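Local coordinates for general secretion pathway protein L (Vibrio parahaemolyticus, PDB 2W7V), which probably serves as an inner-membrane component of the type II secretion system and forms a dimer through its periplasmic domain, at residues 5-11 with 34-39; 26-31 with 43-49. All coordinates share one frame; numbering follows the deposited sequence.

Interaction 1: 5-11 with 34-39; sequences STDVAML and YDGQRG
Tyr34 swings its ring out to the turn before helix 8-13 because CG lies opposite the backbone N (chi1 170°), and Leu11, set the same way at chi1 -168°, lays its CD1 methyl over one ring face. Leu11 CD1 stands 4.0 Å from the centroid of the Tyr34 ring and 20° off the normal, a CH-pi contact. On the opposite face lies the backbone N of Gly36, offset toward the rim, while CG of the selenomethionine Met10 meets the ring edge in plane, 3.9 Å from Tyr34 CE1. The ring is thus confined on both faces and at one edge. Its hydroxyl, Tyr34 OH, donates to Asp7 O at 2.6 Å, arriving from well above the carbonyl plane; Leu11 N gives the same oxygen a second bond. At the other end of the same residue, Asp7 N donates to Gly36 O at 2.8 Å in a bent bond, and Thr6 CA adds a CA-H...O contact to that acceptor. The Asp7 side chain is the N-cap: OD1 takes Met10 N at 2.6 Å on its syn side, while CB packs 3.5 Å from Gly39 CA. Asp7 OD2 also forms a salt bridge with Arg86 of strand 78-86. Asp7 therefore ties the helix start to both the 36-39 turn and the sheet, and the arginine would be expected to favour its carboxylate form.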
loop_
_atom_site.group_PDB
_atom_site.type_symbol
_atom_site.label_atom_id
_atom_site.label_comp_id
_atom_site.label_asym_id
_atom_site.label_seq_id
_atom_site.Cartn_x
_atom_site.Cartn_y
_atom_site.Cartn_z
ATOM N N SER A 5 -12.889 -12.883 -3.641
ATOM C CA SER A 5 -13.451 -11.734 -2.882
ATOM C C SER A 5 -12.351 -10.743 -2.514
ATOM O O SER A 5 -12.400 -9.585 -2.928
ATOM C CB SER A 5 -14.172 -12.224 -1.621
ATOM O OG SER A 5 -13.275 -12.855 -0.723
ATOM N N THR A 6 -11.361 -11.205 -1.748
ATOM C CA THR A 6 -10.286 -10.338 -1.228
ATOM C C THR A 6 -8.983 -11.139 -1.053
ATOM O O THR A 6 -9.017 -12.229 -0.484
ATOM C CB THR A 6 -10.720 -9.714 0.118
ATOM O OG1 THR A 6 -9.781 -8.727 0.526
ATOM C CG2 THR A 6 -10.850 -10.783 1.210
ATOM N N ASP A 7 -7.847 -10.611 -1.526
ATOM C CA ASP A 7 -6.560 -11.347 -1.518
ATOM C C ASP A 7 -5.629 -11.030 -0.362
ATOM O O ASP A 7 -4.723 -10.168 -0.482
ATOM C CB ASP A 7 -5.763 -11.144 -2.804
ATOM C CG ASP A 7 -4.523 -12.053 -2.871
ATOM O OD1 ASP A 7 -3.768 -12.098 -1.877
ATOM O OD2 ASP A 7 -4.320 -12.744 -3.911
ATOM N N VAL A 8 -5.806 -11.816 0.693
ATOM C CA VAL A 8 -5.042 -11.754 1.931
ATOM C C VAL A 8 -3.554 -12.118 1.827
ATOM O O VAL A 8 -2.748 -11.587 2.594
ATOM C CB VAL A 8 -5.699 -12.694 2.986
ATOM C CG1 VAL A 8 -4.669 -13.243 3.948
ATOM C CG2 VAL A 8 -6.820 -11.969 3.712
ATOM N N ALA A 9 -3.188 -13.048 0.942
ATOM C CA ALA A 9 -1.764 -13.420 0.766
ATOM C C ALA A 9 -0.943 -12.254 0.208
ATOM O O ALA A 9 0.118 -11.923 0.716
ATOM C CB ALA A 9 -1.616 -14.660 -0.104
HETATM N N MSE A 10 -1.461 -11.589 -0.803
HETATM C CA MSE A 10 -0.841 -10.358 -1.266
HETATM C C MSE A 10 -0.814 -9.241 -0.197
HETATM O O MSE A 10 0.165 -8.532 -0.078
HETATM C CB MSE A 10 -1.532 -9.875 -2.537
HETATM C CG MSE A 10 -0.852 -8.652 -3.140
HETATM SE SE MSE A 10 0.971 -8.893 -3.864
HETATM C CE MSE A 10 0.525 -10.099 -5.283
ATOM N N LEU A 11 -1.883 -9.098 0.566
ATOM C CA LEU A 11 -1.900 -8.146 1.665
ATOM C C LEU A 11 -0.765 -8.418 2.656
ATOM O O LEU A 11 -0.068 -7.519 3.073
ATOM C CB LEU A 11 -3.264 -8.169 2.368
ATOM C CG LEU A 11 -3.576 -7.052 3.360
ATOM C CD1 LEU A 11 -3.467 -5.712 2.689
ATOM C CD2 LEU A 11 -4.970 -7.258 3.897
ATOM N N TYR A 34 -2.628 -1.200 -3.350
ATOM C CA TYR A 34 -3.175 -2.554 -3.243
ATOM C C TYR A 34 -4.667 -2.589 -3.566
ATOM O O TYR A 34 -5.463 -1.779 -3.016
ATOM C CB TYR A 34 -2.969 -3.091 -1.830
ATOM C CG TYR A 34 -3.692 -4.373 -1.496
ATOM C CD1 TYR A 34 -3.217 -5.618 -1.922
ATOM C CD2 TYR A 34 -4.844 -4.351 -0.711
ATOM C CE1 TYR A 34 -3.903 -6.806 -1.583
ATOM C CE2 TYR A 34 -5.511 -5.485 -0.390
ATOM C CZ TYR A 34 -5.057 -6.710 -0.818
ATOM O OH TYR A 34 -5.804 -7.810 -0.443
ATOM N N ASP A 35 -5.027 -3.543 -4.432
ATOM C CA ASP A 35 -6.410 -3.821 -4.827
ATOM C C ASP A 35 -6.678 -5.282 -4.416
ATOM O O ASP A 35 -6.187 -6.224 -5.037
ATOM C CB ASP A 35 -6.558 -3.583 -6.343
ATOM C CG ASP A 35 -7.883 -4.018 -6.909
ATOM O OD1 ASP A 35 -8.821 -4.401 -6.185
ATOM O OD2 ASP A 35 -7.994 -3.951 -8.140
ATOM N N GLY A 36 -7.432 -5.460 -3.343
ATOM C CA GLY A 36 -7.662 -6.782 -2.787
ATOM C C GLY A 36 -8.502 -7.673 -3.666
ATOM O O GLY A 36 -8.369 -8.899 -3.633
ATOM N N GLN A 37 -9.320 -7.060 -4.510
ATOM C CA GLN A 37 -10.251 -7.802 -5.334
ATOM C C GLN A 37 -9.466 -8.437 -6.466
ATOM O O GLN A 37 -9.672 -9.612 -6.791
ATOM C CB GLN A 37 -11.378 -6.880 -5.827
ATOM C CG GLN A 37 -11.687 -5.756 -4.805
ATOM C CD GLN A 37 -13.149 -5.551 -4.503
ATOM O OE1 GLN A 37 -13.977 -6.470 -4.594
ATOM N NE2 GLN A 37 -13.473 -4.334 -4.095
ATOM N N ARG A 38 -8.538 -7.663 -7.037
ATOM C CA ARG A 38 -7.618 -8.173 -8.049
ATOM C C ARG A 38 -6.430 -8.863 -7.416
ATOM O O ARG A 38 -5.727 -9.571 -8.067
ATOM C CB ARG A 38 -7.130 -7.045 -8.963
ATOM C CG ARG A 38 -8.180 -6.486 -9.929
ATOM C CD ARG A 38 -7.568 -5.483 -10.922
ATOM N NE ARG A 38 -8.247 -5.470 -12.224
ATOM C CZ ARG A 38 -8.000 -6.311 -13.243
ATOM N NH1 ARG A 38 -7.067 -7.265 -13.157
ATOM N NH2 ARG A 38 -8.689 -6.196 -14.370
ATOM N N GLY A 39 -6.170 -8.652 -6.145
ATOM C CA GLY A 39 -4.880 -9.123 -5.543
ATOM C C GLY A 39 -3.606 -8.620 -6.199
ATOM O O GLY A 39 -2.632 -9.341 -6.322
#

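Interaction 2: 26-31 with 43-49. With EDO (1,2-ethanediol), chain C.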
loop_
_atom_site.group_PDB
_atom_site.type_symbol
_atom_site.label_atom_id
_atom_site.label_comp_id
_atom_site.label_asym_id
_atom_site.label_seq_id
_atom_site.Cartn_x
_atom_site.Cartn_y
_atom_site.Cartn_z
ATOM N N ASP A 26 18.457 5.333 -5.352
ATOM C CA ASP A 26 18.018 6.248 -6.387
ATOM C C ASP A 26 16.665 5.744 -6.957
ATOM O O ASP A 26 16.386 5.891 -8.150
ATOM C CB ASP A 26 19.126 6.372 -7.462
ATOM C CG ASP A 26 18.897 7.534 -8.457
ATOM O OD1 ASP A 26 17.986 8.354 -8.234
ATOM O OD2 ASP A 26 19.645 7.625 -9.469
ATOM N N LEU A 27 15.850 5.123 -6.095
ATOM C CA LEU A 27 14.485 4.765 -6.451
ATOM C C LEU A 27 13.493 5.338 -5.451
ATOM O O LEU A 27 13.390 4.851 -4.359
ATOM C CB LEU A 27 14.283 3.234 -6.535
ATOM C CG LEU A 27 12.992 2.755 -7.230
ATOM C CD1 LEU A 27 12.957 3.087 -8.709
ATOM C CD2 LEU A 27 12.709 1.262 -7.032
ATOM N N GLU A 28 12.720 6.314 -5.866
ATOM C CA GLU A 28 11.742 6.944 -5.001
ATOM C C GLU A 28 10.368 6.421 -5.321
ATOM O O GLU A 28 9.934 6.587 -6.416
ATOM C CB GLU A 28 11.774 8.424 -5.322
ATOM C CG GLU A 28 11.475 9.327 -4.218
ATOM C CD GLU A 28 12.042 10.713 -4.489
ATOM O OE1 GLU A 28 13.236 10.806 -4.865
ATOM O OE2 GLU A 28 11.283 11.682 -4.347
ATOM N N ILE A 29 9.663 5.848 -4.345
ATOM C CA ILE A 29 8.255 5.445 -4.497
ATOM C C ILE A 29 7.328 6.624 -4.281
ATOM O O ILE A 29 7.214 7.125 -3.190
ATOM C CB ILE A 29 7.871 4.293 -3.532
ATOM C CG1 ILE A 29 8.909 3.178 -3.633
ATOM C CG2 ILE A 29 6.437 3.727 -3.838
ATOM C CD1 ILE A 29 9.240 2.714 -5.043
ATOM N N THR A 30 6.682 7.080 -5.345
ATOM C CA THR A 30 5.750 8.185 -5.261
ATOM C C THR A 30 4.315 7.719 -4.908
ATOM O O THR A 30 3.552 8.435 -4.244
ATOM C CB THR A 30 5.750 8.972 -6.562
ATOM O OG1 THR A 30 5.416 8.109 -7.626
ATOM C CG2 THR A 30 7.122 9.566 -6.835
ATOM N N SER A 31 3.942 6.507 -5.322
ATOM C CA SER A 31 2.688 5.947 -4.829
ATOM C C SER A 31 2.625 4.463 -4.972
ATOM O O SER A 31 3.330 3.886 -5.746
ATOM C CB SER A 31 1.485 6.538 -5.570
ATOM O OG SER A 31 1.276 5.859 -6.785
ATOM N N ILE A 43 2.687 0.106 -8.294
ATOM C CA ILE A 43 3.675 0.988 -7.735
ATOM C C ILE A 43 4.154 1.998 -8.756
ATOM O O ILE A 43 4.577 1.611 -9.808
ATOM C CB ILE A 43 4.919 0.150 -7.328
ATOM C CG1 ILE A 43 4.553 -0.887 -6.225
ATOM C CG2 ILE A 43 6.012 1.061 -6.807
ATOM C CD1 ILE A 43 5.570 -2.031 -6.066
ATOM N N HIS A 44 4.114 3.286 -8.452
ATOM C CA HIS A 44 4.807 4.246 -9.269
ATOM C C HIS A 44 6.065 4.669 -8.533
ATOM O O HIS A 44 6.057 4.768 -7.329
ATOM C CB HIS A 44 3.956 5.467 -9.617
ATOM C CG HIS A 44 2.675 5.137 -10.318
ATOM N ND1 HIS A 44 1.661 6.063 -10.491
ATOM C CD2 HIS A 44 2.217 3.979 -10.851
ATOM C CE1 HIS A 44 0.646 5.483 -11.114
ATOM N NE2 HIS A 44 0.964 4.221 -11.350
ATOM N N ALA A 45 7.156 4.865 -9.278
ATOM C CA ALA A 45 8.442 5.318 -8.741
ATOM C C ALA A 45 9.171 6.216 -9.746
ATOM O O ALA A 45 8.802 6.326 -10.914
ATOM C CB ALA A 45 9.316 4.096 -8.340
ATOM N N ARG A 46 10.207 6.883 -9.270
ATOM C CA ARG A 46 11.061 7.717 -10.118
ATOM C C ARG A 46 12.516 7.646 -9.692
ATOM O O ARG A 46 12.849 7.357 -8.554
ATOM C CB ARG A 46 10.602 9.165 -10.075
ATOM C CG ARG A 46 10.590 9.721 -8.688
ATOM C CD ARG A 46 10.133 11.117 -8.695
ATOM N NE ARG A 46 9.997 11.641 -7.346
ATOM C CZ ARG A 46 9.916 12.936 -7.055
ATOM N NH1 ARG A 46 10.021 13.859 -8.011
ATOM N NH2 ARG A 46 9.774 13.323 -5.791
ATOM N N SER A 47 13.380 7.936 -10.649
ATOM C CA SER A 47 14.805 7.884 -10.457
ATOM C C SER A 47 15.432 8.938 -11.347
ATOM O O SER A 47 14.730 9.611 -12.086
ATOM C CB SER A 47 15.284 6.498 -10.863
ATOM O OG SER A 47 16.670 6.331 -10.678
ATOM N N SER A 48 16.754 9.075 -11.235
ATOM C CA SER A 48 17.578 9.866 -12.154
ATOM C C SER A 48 18.006 9.062 -13.393
ATOM O O SER A 48 18.538 9.616 -14.342
ATOM C CB SER A 48 18.828 10.375 -11.426
ATOM O OG SER A 48 19.668 9.295 -11.024
ATOM N N ASP A 49 17.750 7.760 -13.372
ATOM C CA ASP A 49 18.187 6.868 -14.438
ATOM C C ASP A 49 17.323 5.617 -14.538
ATOM O O ASP A 49 16.512 5.367 -13.674
ATOM C CB ASP A 49 19.637 6.469 -14.165
ATOM C CG ASP A 49 20.266 5.738 -15.323
ATOM O OD1 ASP A 49 20.058 6.138 -16.513
ATOM O OD2 ASP A 49 20.951 4.737 -15.032
HETATM C C1 EDO C . 16.160 4.202 -1.856
HETATM O O1 EDO C . 16.845 3.241 -1.080
HETATM C C2 EDO C . 14.678 3.887 -1.719
HETATM O O2 EDO C . 14.202 2.922 -2.645
HETATM O O HOH W 1 6.549 8.841 -10.094
#
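Glu28 and Arg46 run side by side and point the same way from a hydrogen-bonded antiparallel pair, their carboxylate and guanidinium planes 67° apart. The salt bridge joins Glu28 OE2 to Arg46 NH2 at 2.7 Å, but as a hydrogen bond it is weak, with only 124° at the hydrogen. With chi1 58° and a chain extended to NE, Arg46 runs alongside Glu28 and brings NH2 to its OE2; Thr30 crosses the arginine at about a right angle, CG2 lying 3.6 Å from Arg46 NE. Their backbones are joined at the Glu28-Arg46 pair by Glu28 N to Arg46 O and Arg46 N to Glu28 O, both 2.9 Å. On the face that carries Ile29 and Ala45 the contacts are apolar: Ile29 CD1 rests 3.6 Å from Ala45 CB, and Ile29 CG2 touches Ile43 CG2. Thr30 and Ser31 both face His44, a classic beta bulge. His44 O receives Thr30 N at 3.1 Å and, weakly, Ser31 N, while His44 N returns a bond to Ser31 O. At the far end Ser47 OG donates to Asp26 O at 2.6 Å, nearly along the C=O axis, and itself accepts from Asp49 N in an ST turn. A 1,2-ethanediol, probably from the crystallisation liquor, has O2 2.7 Å from Leu27 O.

These segments belong to the beta hairpin of strands 28-35 and 40-47. Strand 78-86 continues the sheet beyond 43-47 through backbone bonds of Ile43, Ala45 and Ser47, helix 51-61 packs on Leu27 and Ser47, and Thr30 makes backbone hydrogen bonds to the second subunit.

The centres of interactions 1 and 2 lie 23 Å apart, on opposite sides of the chain's centre, yet both use strand 28-35: interaction 2 its beginning, interaction 1 its end and the turn that follows. Along the chain the segments alternate, 5-11, 26-31, 34-39 and 43-49, so the two contacts cross in sequence. Strand 28-35 is outermost within the chain, and its Tyr34 pairs in an antiparallel ladder with a strand of the second subunit, carrying the sheet across the interface. Glu28 and Arg46 of interaction 2 pack on Thr6 and Ser5 of the second subunit, residues of its interaction 1. The contacts distant within one chain therefore meet across the dimer.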